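Local atomic coordinates of alanine glyoxylate transaminase (Thermococcus litoralis, PDB entry 2ZC0), a protein that probably transfers the amino group of alanine to glyoxylate, using pyridoxal 5'-phosphate as its cofactor, and works as a homodimer. Residues 183-186 with 187-190; 307-310 with 311-315. One frame throughout, in Å; residues are numbered along the deposited sequence.

Contact 1: residues 183-186 with 187-190; sequences TGQN and PMGV. With PMP (4'-deoxy-4'-aminopyridoxal-5'-phosphate), chain F.
The cofactor-pocket turn of a class-I, fold-type I aminotransferase, an Asn-Pro turn with a cis peptide, brings Asn186 to the cofactor while Gln185 bonds to Met188 through its side chain and to Val190 through its backbone. Asn186 ND2 donates to O3 of the pyridoxamine phosphate at 2.8 Å, with an N-H...O angle of 157°. Its CG stands anti to the backbone N (chi1 178°), which carries the amide out to the ring oxygen O3. Arg379 bonds to OD1, fixing the rotation of the amide and thus the end that meets the cofactor; Tyr132 and Phe368 also touch this side chain. Asparagine suits the place because one short amide serves a donor and an acceptor at once.

The cis bond before Pro187 folds the chain back sharply, a geometry proline tolerates better than other residues, and Phe368 and Met338 cover its ring. Behind the bend, the backbone of Gln185 donates from N to Val190 O at 3.1 Å and nearly straight, at 170°. A weak bond from Gly189 N to Gln185 O lies inside that closure. Gly184 and Gly189 both have positive phi, a conformation easiest for a residue without CB. The Gln185 side chain bends back under the turn: NE2 is held from outside by Glu128 and by the carbonyl of Pro130, which orients the amide and leaves its oxygen facing the bend. There Gln185 OE1 receives Met188 N in the carbonyl plane, at 3.0 Å, and also lies 3.3 Å from Met188 CB.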
loop_
_atom_site.group_PDB
_atom_site.type_symbol
_atom_site.label_atom_id
_atom_site.label_comp_id
_atom_site.label_asym_id
_atom_site.label_seq_id
_atom_site.Cartn_x
_atom_site.Cartn_y
_atom_site.Cartn_z
ATOM N N THR A 183 26.748 -13.497 -13.411
ATOM C CA THR A 183 28.049 -14.088 -13.117
ATOM C C THR A 183 28.305 -14.520 -11.667
ATOM O O THR A 183 28.140 -13.724 -10.720
ATOM C CB THR A 183 29.181 -13.137 -13.542
ATOM O OG1 THR A 183 29.037 -12.816 -14.930
ATOM C CG2 THR A 183 30.535 -13.786 -13.325
ATOM N N GLY A 184 28.727 -15.784 -11.525
ATOM C CA GLY A 184 29.019 -16.366 -10.225
ATOM C C GLY A 184 27.883 -16.156 -9.239
ATOM O O GLY A 184 28.078 -15.603 -8.152
ATOM N N GLN A 185 26.696 -16.621 -9.608
ATOM C CA GLN A 185 25.505 -16.454 -8.786
ATOM C C GLN A 185 25.599 -16.989 -7.366
ATOM O O GLN A 185 26.301 -17.959 -7.081
ATOM C CB GLN A 185 24.282 -17.118 -9.454
ATOM C CG GLN A 185 22.937 -16.619 -8.907
ATOM C CD GLN A 185 21.917 -17.722 -8.649
ATOM O OE1 GLN A 185 22.161 -18.635 -7.865
ATOM N NE2 GLN A 185 20.762 -17.628 -9.295
ATOM N N ASN A 186 24.886 -16.314 -6.474
ATOM C CA ASN A 186 24.764 -16.718 -5.079
ATOM C C ASN A 186 23.322 -17.220 -5.174
ATOM O O ASN A 186 22.441 -16.477 -5.613
ATOM C CB ASN A 186 24.846 -15.495 -4.161
ATOM C CG ASN A 186 24.686 -15.845 -2.682
ATOM O OD1 ASN A 186 24.157 -16.893 -2.331
ATOM N ND2 ASN A 186 25.126 -14.943 -1.810
ATOM N N PRO A 187 23.048 -18.471 -4.768
ATOM C CA PRO A 187 23.915 -19.510 -4.209
ATOM C C PRO A 187 24.465 -20.554 -5.188
ATOM O O PRO A 187 25.421 -21.255 -4.861
ATOM C CB PRO A 187 23.003 -20.161 -3.187
ATOM C CG PRO A 187 21.710 -20.229 -3.958
ATOM C CD PRO A 187 21.632 -18.887 -4.681
ATOM N N MET A 188 23.868 -20.668 -6.370
ATOM C CA MET A 188 24.299 -21.669 -7.337
ATOM C C MET A 188 25.735 -21.580 -7.833
ATOM O O MET A 188 26.341 -22.600 -8.169
ATOM C CB MET A 188 23.342 -21.695 -8.527
ATOM C CG MET A 188 21.989 -22.321 -8.203
ATOM S SD MET A 188 22.062 -24.096 -7.763
ATOM C CE MET A 188 21.326 -24.808 -9.203
ATOM N N GLY A 189 26.280 -20.371 -7.888
ATOM C CA GLY A 189 27.655 -20.199 -8.335
ATOM C C GLY A 189 27.861 -20.387 -9.824
ATOM O O GLY A 189 28.995 -20.462 -10.292
ATOM N N VAL A 190 26.763 -20.469 -10.571
ATOM C CA VAL A 190 26.818 -20.641 -12.022
ATOM C C VAL A 190 26.737 -19.278 -12.704
ATOM O O VAL A 190 26.235 -18.315 -12.108
ATOM C CB VAL A 190 25.643 -21.505 -12.508
ATOM C CG1 VAL A 190 25.674 -22.860 -11.817
ATOM C CG2 VAL A 190 24.326 -20.802 -12.212
HETATM N N1 PMP F . 24.204 -9.399 -4.356
HETATM C C2 PMP F . 24.561 -10.691 -4.173
HETATM C C2A PMP F . 24.149 -11.681 -5.265
HETATM C C3 PMP F . 25.289 -11.101 -3.025
HETATM O O3 PMP F . 25.634 -12.437 -2.870
HETATM C C4 PMP F . 25.643 -10.111 -2.034
HETATM C C4A PMP F . 26.435 -10.563 -0.792
HETATM N N4A PMP F . 25.718 -10.349 0.464
HETATM C C5 PMP F . 25.209 -8.654 -2.294
HETATM C C6 PMP F . 24.487 -8.361 -3.476
HETATM C C5A PMP F . 25.525 -7.502 -1.321
HETATM O O4P PMP F . 26.623 -7.357 -1.291
HETATM P P PMP F . 27.032 -6.069 -0.308
HETATM O O1P PMP F . 27.782 -4.529 -1.121
HETATM O O2P PMP F . 28.372 -6.760 0.866
HETATM O O3P PMP F . 25.650 -5.476 0.707
#

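Contact 2: residues 307-310 with 311-315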
loop_
_atom_site.group_PDB
_atom_site.type_symbol
_atom_site.label_atom_id
_atom_site.label_comp_id
_atom_site.label_asym_id
_atom_site.label_seq_id
_atom_site.Cartn_x
_atom_site.Cartn_y
_atom_site.Cartn_z
ATOM N N GLY A 307 44.333 -16.193 -5.382
ATOM C CA GLY A 307 44.151 -16.874 -4.118
ATOM C C GLY A 307 42.787 -17.540 -4.055
ATOM O O GLY A 307 42.686 -18.686 -3.622
ATOM N N TYR A 308 41.740 -16.832 -4.482
ATOM C CA TYR A 308 40.382 -17.379 -4.462
ATOM C C TYR A 308 40.238 -18.504 -5.476
ATOM O O TYR A 308 39.599 -19.518 -5.207
ATOM C CB TYR A 308 39.340 -16.286 -4.768
ATOM C CG TYR A 308 39.141 -15.273 -3.658
ATOM C CD1 TYR A 308 38.760 -15.676 -2.374
ATOM C CD2 TYR A 308 39.337 -13.913 -3.886
ATOM C CE1 TYR A 308 38.587 -14.747 -1.347
ATOM C CE2 TYR A 308 39.166 -12.981 -2.869
ATOM C CZ TYR A 308 38.792 -13.404 -1.602
ATOM O OH TYR A 308 38.629 -12.485 -0.596
ATOM N N LYS A 309 40.830 -18.316 -6.648
ATOM C CA LYS A 309 40.766 -19.333 -7.688
ATOM C C LYS A 309 41.352 -20.639 -7.141
ATOM O O LYS A 309 40.838 -21.722 -7.406
ATOM C CB LYS A 309 41.559 -18.871 -8.911
ATOM C CG LYS A 309 41.513 -19.829 -10.078
ATOM C CD LYS A 309 42.234 -19.255 -11.275
ATOM C CE LYS A 309 42.099 -20.179 -12.478
ATOM N NZ LYS A 309 42.698 -19.578 -13.706
ATOM N N GLU A 310 42.429 -20.523 -6.371
ATOM C CA GLU A 310 43.073 -21.690 -5.785
ATOM C C GLU A 310 42.134 -22.373 -4.787
ATOM O O GLU A 310 41.976 -23.593 -4.803
ATOM C CB GLU A 310 44.377 -21.271 -5.105
ATOM C CG GLU A 310 45.140 -22.400 -4.457
ATOM C CD GLU A 310 46.457 -21.931 -3.869
ATOM O OE1 GLU A 310 46.447 -20.941 -3.103
ATOM O OE2 GLU A 310 47.499 -22.552 -4.171
ATOM N N LYS A 311 41.503 -21.579 -3.926
ATOM C CA LYS A 311 40.566 -22.130 -2.955
ATOM C C LYS A 311 39.402 -22.768 -3.711
ATOM O O LYS A 311 38.812 -23.743 -3.256
ATOM C CB LYS A 311 40.042 -21.033 -2.035
ATOM C CG LYS A 311 41.077 -20.438 -1.101
ATOM C CD LYS A 311 40.370 -19.554 -0.099
ATOM C CE LYS A 311 41.317 -18.890 0.876
ATOM N NZ LYS A 311 40.531 -18.213 1.932
ATOM N N ARG A 312 39.080 -22.194 -4.866
ATOM C CA ARG A 312 38.007 -22.688 -5.717
ATOM C C ARG A 312 38.369 -24.088 -6.220
ATOM O O ARG A 312 37.539 -25.000 -6.196
ATOM C CB ARG A 312 37.806 -21.731 -6.902
ATOM C CG ARG A 312 36.594 -22.015 -7.802
ATOM C CD ARG A 312 36.798 -23.241 -8.691
ATOM N NE ARG A 312 37.987 -23.133 -9.537
ATOM C CZ ARG A 312 38.023 -22.582 -10.749
ATOM N NH1 ARG A 312 36.926 -22.073 -11.296
ATOM N NH2 ARG A 312 39.170 -22.545 -11.421
ATOM N N ASP A 313 39.610 -24.254 -6.668
ATOM C CA ASP A 313 40.064 -25.546 -7.176
ATOM C C ASP A 313 40.208 -26.560 -6.045
ATOM O O ASP A 313 39.841 -27.722 -6.201
ATOM C CB ASP A 313 41.402 -25.397 -7.905
ATOM C CG ASP A 313 41.342 -24.386 -9.022
ATOM O OD1 ASP A 313 40.351 -24.395 -9.782
ATOM O OD2 ASP A 313 42.288 -23.586 -9.152
ATOM N N ILE A 314 40.739 -26.106 -4.912
ATOM C CA ILE A 314 40.929 -26.955 -3.740
ATOM C C ILE A 314 39.612 -27.531 -3.229
ATOM O O ILE A 314 39.541 -28.716 -2.905
ATOM C CB ILE A 314 41.638 -26.179 -2.587
ATOM C CG1 ILE A 314 43.095 -25.894 -2.957
ATOM C CG2 ILE A 314 41.607 -26.986 -1.300
ATOM C CD1 ILE A 314 43.856 -25.099 -1.906
ATOM N N MET A 315 38.562 -26.712 -3.157
ATOM C CA MET A 315 37.274 -27.216 -2.674
ATOM C C MET A 315 36.686 -28.204 -3.670
ATOM O O MET A 315 36.079 -29.198 -3.282
ATOM C CB MET A 315 36.275 -26.081 -2.429
ATOM C CG MET A 315 34.904 -26.601 -1.969
ATOM S SD MET A 315 33.759 -25.349 -1.335
ATOM C CE MET A 315 34.481 -25.034 0.263
#
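Lys309 and Arg312 run side by side, with Lys309 CG 3.8 Å from Arg312 NH2, so the aliphatic part of the lysine lies along the guanidinium end. Asp313 comes over the same turn: its N donates to Lys309 O at 2.9 Å, and its carboxylate takes the arginine from the edge. Both NE and NH2 of Arg312 bond to the single oxygen Asp313 OD1, each at 2.7 Å. NE meets that oxygen from well above the carboxylate plane, NH2 on its syn side. The bends of the Arg312 chain at chi2 (-73°) and chi3 (-57°) turn the group back toward its neighbour. With an alanine at Asp313 the carboxylate is gone, and Arg312 NE would probably be left without this acceptor, the guanidinium being held from the side of Glu223 and Pro331.

Glu310 and Ile314 lie alongside each other, CG to CD1 at 3.9 Å, while Ile314 N bonds to Glu310 O at 2.8 Å. The outer shell fixes the polar ends: Glu223 and the carbonyl of Pro331 hold Arg312, Lys387 pairs with Glu310, and Asp45 receives Lys311 NZ. Long, flexible chains suit these places because their methylenes can pack while their charges reach neighbouring loops. Lys311 N to Gly307 O and Arg312 N to Tyr308 O complete the regular i to i+4 ladder of an alpha-helix, the long helix 295-322.

In the fold
From the N terminus, the chain forms strand 175-180 of the central mixed sheet and then enters the loop of contact 1, which folds back on itself before helix 194-207. Contact 2 opens more than a hundred residues later, within helix 295-322, and closes no loop beyond successive helical turns. The two are in series and neither nest nor cross; the centres of contact 1 and contact 2 lie about 15 Å apart, and the nearest atoms of contact 1 and contact 2 are about 8 Å apart, without touching. The paired strands 336-340 and 377-381 flank the turn of contact 1, and helix 389-404 packs on Lys311, Ile314 and Met315, so both contacts meet the C-terminal part of the chain.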